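Local atomic coordinates of RNase III inhibitor (Mycobacterium tuberculosis, PDB entry 5M3I), a protein that belongs to the macro domain family, whose members share a compact alpha/beta fold with a mixed central sheet flanked by helices. Residues 104-107 with 108-111; 110-113 with 114-118. One frame throughout, in Å; residues are numbered along the deposited sequence.

Contact 1: residues 104-107 with 108-111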
loop_
_atom_site.group_PDB
_atom_site.type_symbol
_atom_site.label_atom_id
_atom_site.label_comp_id
_atom_site.label_asym_id
_atom_site.label_seq_id
_atom_site.Cartn_x
_atom_site.Cartn_y
_atom_site.Cartn_z
ATOM N N ALA A 104 11.100 -5.908 1.773
ATOM C CA ALA A 104 11.047 -5.640 3.204
ATOM C C ALA A 104 9.641 -5.218 3.625
ATOM O O ALA A 104 9.127 -5.669 4.641
ATOM C CB ALA A 104 12.092 -4.591 3.614
ATOM N N GLY A 105 9.019 -4.360 2.845
ATOM C CA GLY A 105 7.640 -3.978 3.107
ATOM C C GLY A 105 6.615 -5.118 3.065
ATOM O O GLY A 105 5.689 -5.145 3.882
ATOM N N LEU A 106 6.780 -6.044 2.139
ATOM C CA LEU A 106 5.853 -7.143 2.000
ATOM C C LEU A 106 5.852 -7.995 3.238
ATOM O O LEU A 106 4.780 -8.453 3.672
ATOM C CB LEU A 106 6.158 -7.999 0.747
ATOM C CG LEU A 106 5.782 -7.284 -0.565
ATOM C CD1 LEU A 106 6.359 -8.041 -1.758
ATOM C CD2 LEU A 106 4.307 -7.158 -0.756
ATOM N N ILE A 107 7.021 -8.185 3.835
ATOM C CA ILE A 107 7.086 -8.918 5.072
ATOM C C ILE A 107 6.124 -8.283 6.086
ATOM O O ILE A 107 5.328 -8.989 6.702
ATOM C CB ILE A 107 8.531 -8.984 5.639
ATOM C CG1 ILE A 107 9.424 -9.865 4.734
ATOM C CG2 ILE A 107 8.515 -9.566 7.068
ATOM C CD1 ILE A 107 10.923 -9.827 5.061
ATOM N N ASP A 108 6.192 -6.955 6.257
ATOM C CA ASP A 108 5.360 -6.320 7.255
ATOM C C ASP A 108 3.917 -6.207 6.788
ATOM O O ASP A 108 3.002 -6.167 7.619
ATOM C CB ASP A 108 5.901 -4.980 7.658
ATOM C CG ASP A 108 5.341 -4.501 8.972
ATOM O OD1 ASP A 108 5.507 -5.201 9.987
ATOM O OD2 ASP A 108 4.775 -3.393 9.045
ATOM N N LEU A 109 3.692 -6.101 5.485
ATOM C CA LEU A 109 2.330 -6.077 4.986
ATOM C C LEU A 109 1.598 -7.378 5.378
ATOM O O LEU A 109 0.443 -7.307 5.785
ATOM C CB LEU A 109 2.274 -5.927 3.469
ATOM C CG LEU A 109 0.858 -5.941 2.862
ATOM C CD1 LEU A 109 -0.007 -4.797 3.379
ATOM C CD2 LEU A 109 0.949 -5.866 1.337
ATOM N N ILE A 110 2.262 -8.527 5.225
ATOM C CA ILE A 110 1.671 -9.793 5.584
ATOM C C ILE A 110 1.384 -9.820 7.084
ATOM O O ILE A 110 0.318 -10.243 7.513
ATOM C CB ILE A 110 2.633 -10.941 5.261
ATOM C CG1 ILE A 110 2.715 -11.150 3.747
ATOM C CG2 ILE A 110 2.230 -12.224 5.961
ATOM C CD1 ILE A 110 3.888 -12.029 3.354
ATOM N N ARG A 111 2.355 -9.401 7.866
ATOM C CA ARG A 111 2.213 -9.381 9.307
ATOM C C ARG A 111 1.012 -8.519 9.719
ATOM O O ARG A 111 0.247 -8.891 10.549
ATOM C CB ARG A 111 3.489 -8.841 9.956
ATOM C CG ARG A 111 3.465 -8.902 11.482
ATOM C CD ARG A 111 4.639 -8.173 12.128
ATOM N NE ARG A 111 4.574 -6.726 11.886
ATOM C CZ ARG A 111 3.712 -5.866 12.450
ATOM N NH1 ARG A 111 2.807 -6.271 13.328
ATOM N NH2 ARG A 111 3.764 -4.578 12.126
#

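Contact 2: residues 110-113 with 114-118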
loop_
_atom_site.group_PDB
_atom_site.type_symbol
_atom_site.label_atom_id
_atom_site.label_comp_id
_atom_site.label_asym_id
_atom_site.label_seq_id
_atom_site.Cartn_x
_atom_site.Cartn_y
_atom_site.Cartn_z
ATOM N N ILE A 110 2.262 -8.527 5.225
ATOM C CA ILE A 110 1.671 -9.793 5.584
ATOM C C ILE A 110 1.384 -9.820 7.084
ATOM O O ILE A 110 0.318 -10.243 7.513
ATOM C CB ILE A 110 2.633 -10.941 5.261
ATOM C CG1 ILE A 110 2.715 -11.150 3.747
ATOM C CG2 ILE A 110 2.230 -12.224 5.961
ATOM C CD1 ILE A 110 3.888 -12.029 3.354
ATOM N N ARG A 111 2.355 -9.401 7.866
ATOM C CA ARG A 111 2.213 -9.381 9.307
ATOM C C ARG A 111 1.012 -8.519 9.719
ATOM O O ARG A 111 0.247 -8.891 10.549
ATOM C CB ARG A 111 3.489 -8.841 9.956
ATOM C CG ARG A 111 3.465 -8.902 11.482
ATOM C CD ARG A 111 4.639 -8.173 12.128
ATOM N NE ARG A 111 4.574 -6.726 11.886
ATOM C CZ ARG A 111 3.712 -5.866 12.450
ATOM N NH1 ARG A 111 2.807 -6.271 13.328
ATOM N NH2 ARG A 111 3.764 -4.578 12.126
ATOM N N VAL A 112 0.842 -7.374 9.093
ATOM C CA VAL A 112 -0.224 -6.469 9.465
ATOM C C VAL A 112 -1.612 -7.041 9.104
ATOM O O VAL A 112 -2.598 -6.822 9.823
ATOM C CB VAL A 112 0.047 -5.086 8.826
ATOM C CG1 VAL A 112 -1.183 -4.205 8.768
ATOM C CG2 VAL A 112 1.174 -4.398 9.580
ATOM N N ILE A 113 -1.705 -7.684 7.943
ATOM C CA ILE A 113 -2.959 -8.267 7.505
ATOM C C ILE A 113 -3.377 -9.353 8.489
ATOM O O ILE A 113 -4.560 -9.494 8.757
ATOM C CB ILE A 113 -2.873 -8.767 6.034
ATOM C CG1 ILE A 113 -2.918 -7.561 5.080
ATOM C CG2 ILE A 113 -4.006 -9.726 5.698
ATOM C CD1 ILE A 113 -2.380 -7.817 3.703
ATOM N N ARG A 114 -2.416 -10.142 8.956
ATOM C CA ARG A 114 -2.685 -11.213 9.940
ATOM C C ARG A 114 -3.133 -10.628 11.257
ATOM O O ARG A 114 -4.192 -10.975 11.769
ATOM C CB ARG A 114 -1.467 -12.041 10.183
ATOM C CG ARG A 114 -1.240 -13.073 9.107
ATOM C CD ARG A 114 0.099 -13.775 9.283
ATOM N NE ARG A 114 0.269 -14.763 8.221
ATOM C CZ ARG A 114 1.436 -15.251 7.802
ATOM N NH1 ARG A 114 2.608 -14.833 8.325
ATOM N NH2 ARG A 114 1.433 -16.155 6.820
ATOM N N GLU A 115 -2.321 -9.710 11.767
ATOM C CA GLU A 115 -2.604 -9.068 13.036
ATOM C C GLU A 115 -3.933 -8.348 13.110
ATOM O O GLU A 115 -4.611 -8.452 14.117
ATOM C CB GLU A 115 -1.453 -8.168 13.488
ATOM C CG GLU A 115 -0.359 -9.058 14.043
ATOM C CD GLU A 115 0.852 -8.305 14.497
ATOM O OE1 GLU A 115 0.831 -7.046 14.446
ATOM O OE2 GLU A 115 1.844 -8.965 14.891
ATOM N N LEU A 116 -4.344 -7.699 12.038
ATOM C CA LEU A 116 -5.636 -7.008 12.014
ATOM C C LEU A 116 -6.794 -7.862 11.468
ATOM O O LEU A 116 -7.945 -7.399 11.393
ATOM C CB LEU A 116 -5.501 -5.728 11.227
ATOM C CG LEU A 116 -4.529 -4.727 11.848
ATOM C CD1 LEU A 116 -4.372 -3.527 10.944
ATOM C CD2 LEU A 116 -5.017 -4.273 13.218
ATOM N N ASN A 117 -6.506 -9.120 11.140
ATOM C CA ASN A 117 -7.499 -10.011 10.576
ATOM C C ASN A 117 -8.222 -9.442 9.358
ATOM O O ASN A 117 -9.446 -9.596 9.192
ATOM C CB ASN A 117 -8.514 -10.436 11.703
ATOM C CG ASN A 117 -8.878 -11.908 11.608
ATOM O OD1 ASN A 117 -8.150 -12.723 11.029
ATOM N ND2 ASN A 117 -10.011 -12.256 12.181
ATOM N N ILE A 118 -7.451 -8.812 8.466
ATOM C CA ILE A 118 -8.011 -8.228 7.260
ATOM C C ILE A 118 -8.392 -9.378 6.310
ATOM O O ILE A 118 -7.606 -10.290 6.089
ATOM C CB ILE A 118 -7.021 -7.206 6.663
ATOM C CG1 ILE A 118 -7.010 -5.961 7.554
ATOM C CG2 ILE A 118 -7.386 -6.833 5.228
ATOM C CD1 ILE A 118 -5.787 -5.083 7.363
HETATM O O HOH W 1 -6.360 -12.029 7.585
#

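Contact 1: residues 104-107 with 108-111
Three backbone hydrogen bonds tie residues 104-107 to 108-111, each running from an amide to the carbonyl four residues earlier. The first is the shortest: Leu-109 N lies 2.7 Å from Gly-105 O. Ile-110 N reaches Leu-106 O at 3.0 Å, and Arg-111 N closes the series on Ile-107 O at 3.2 Å.

The apolar side chains meet at i+3 in Leu-106 and Leu-109, which slant across one another and touch through one methyl each, CD2 of Leu-106 to CD2 of Leu-109 at 4.2 Å. Their first torsions differ: CG of Leu-106 stands beside its own backbone N (chi1 -73°), whereas CG of Leu-109 is turned opposite its N (chi1 178°), and from these positions the two branches meet at one point. At i+4, CG1 of Ile-110 rests 3.4 Å from Leu-106 O, packing alongside the carbonyl that its own amide engages.

All of this lies within helix 99-115 of the macro domain, which packs on one side of the mixed sheet. Leu-106 reaches Phe-87 and Leu-109 reaches Ile-85, both on strand 83-88, while Leu-106 and Ile-110 also contact Ala-145 of helix 135-147.

The charged pair is Asp-108 with Arg-111, three residues on. The arginine bends at chi3 (66°) and grips the carboxylate side-on with two nitrogens that converge on a single oxygen: NE is 2.6 Å from OD1 of Asp-108, and NH2 is 2.8 Å from the same OD1, which sits near the guanidinium plane. OD2 of Asp-108 accepts a hydrogen bond from the backbone N of Met-70, so the carboxylate joins the helix to a neighbouring loop, and Arg-111 NH1 is directed to Glu-115.

Contact 2: residues 110-113 with 114-118
Ile-110 and Arg-114 lie side by side and point the same way, one turn apart near the C-terminal end of helix 99-115, which closes in a Schellman motif. The methyl CG2 of Ile-110 sits over one face of the Arg-114 guanidinium, 3.5 Å above its plane and displaced toward the rim near NH1. An aliphatic chain extended from CG to NE carries the guanidinium back along the helix to this methyl, and its NH2 then bonds to the backbone O of Gln-148.

Arg-111 and Glu-115 meet differently. Their side chains cross at a slant, with the guanidinium and carboxylate planes turned 62° apart, and NH1 of Arg-111 forms a salt bridge with the carboxylate; the model places NH1 too close to OE1 for the detail to be trusted.

Val-112 and Leu-116 again run alongside each other in the same direction, CG1 of the valine touching CD1 of the leucine at 3.9 Å. Both side chains pack on Val-72 of strand 71-74, so this side of the last turn is laid against the edge of the sheet. The regular helical bonds continue as far as Leu-116 N to Val-112 O, at 3.0 Å.

Asn-117 then takes a positive phi (52°) and turns the chain out of the helix. Its N bonds to Arg-114 O, while Ile-118 N returns to Ile-113 O, 3.0 Å away and in the carbonyl plane. The turn brings Ile-118 beside Ile-113, where its CB lies 4.0 Å from CG2 of Ile-113, and both isoleucines are buried. A water donates to Ile-118 O at 2.6 Å and, more weakly, to Ile-113 O.

Contacts 1 and 2 are successive parts of helix 99-115, their centres about 9 Å apart, and they overlap at Ile-110 and Arg-111. Arg-111 joins their polar sides: its guanidinium lies between Asp-108, one turn back, and Glu-115, one turn on, making a charged i-3, i, i+4 row along the helix, though the Glu-115 side is less surely placed. Ile-110 is the other shared residue, its side chain touching both the turn before it and the turn after it. Contact 1 is the more buried, its centre about 10 Å from that of the chain, against about 13 Å for contact 2, where the helix ends and the chain turns toward strand 120-123.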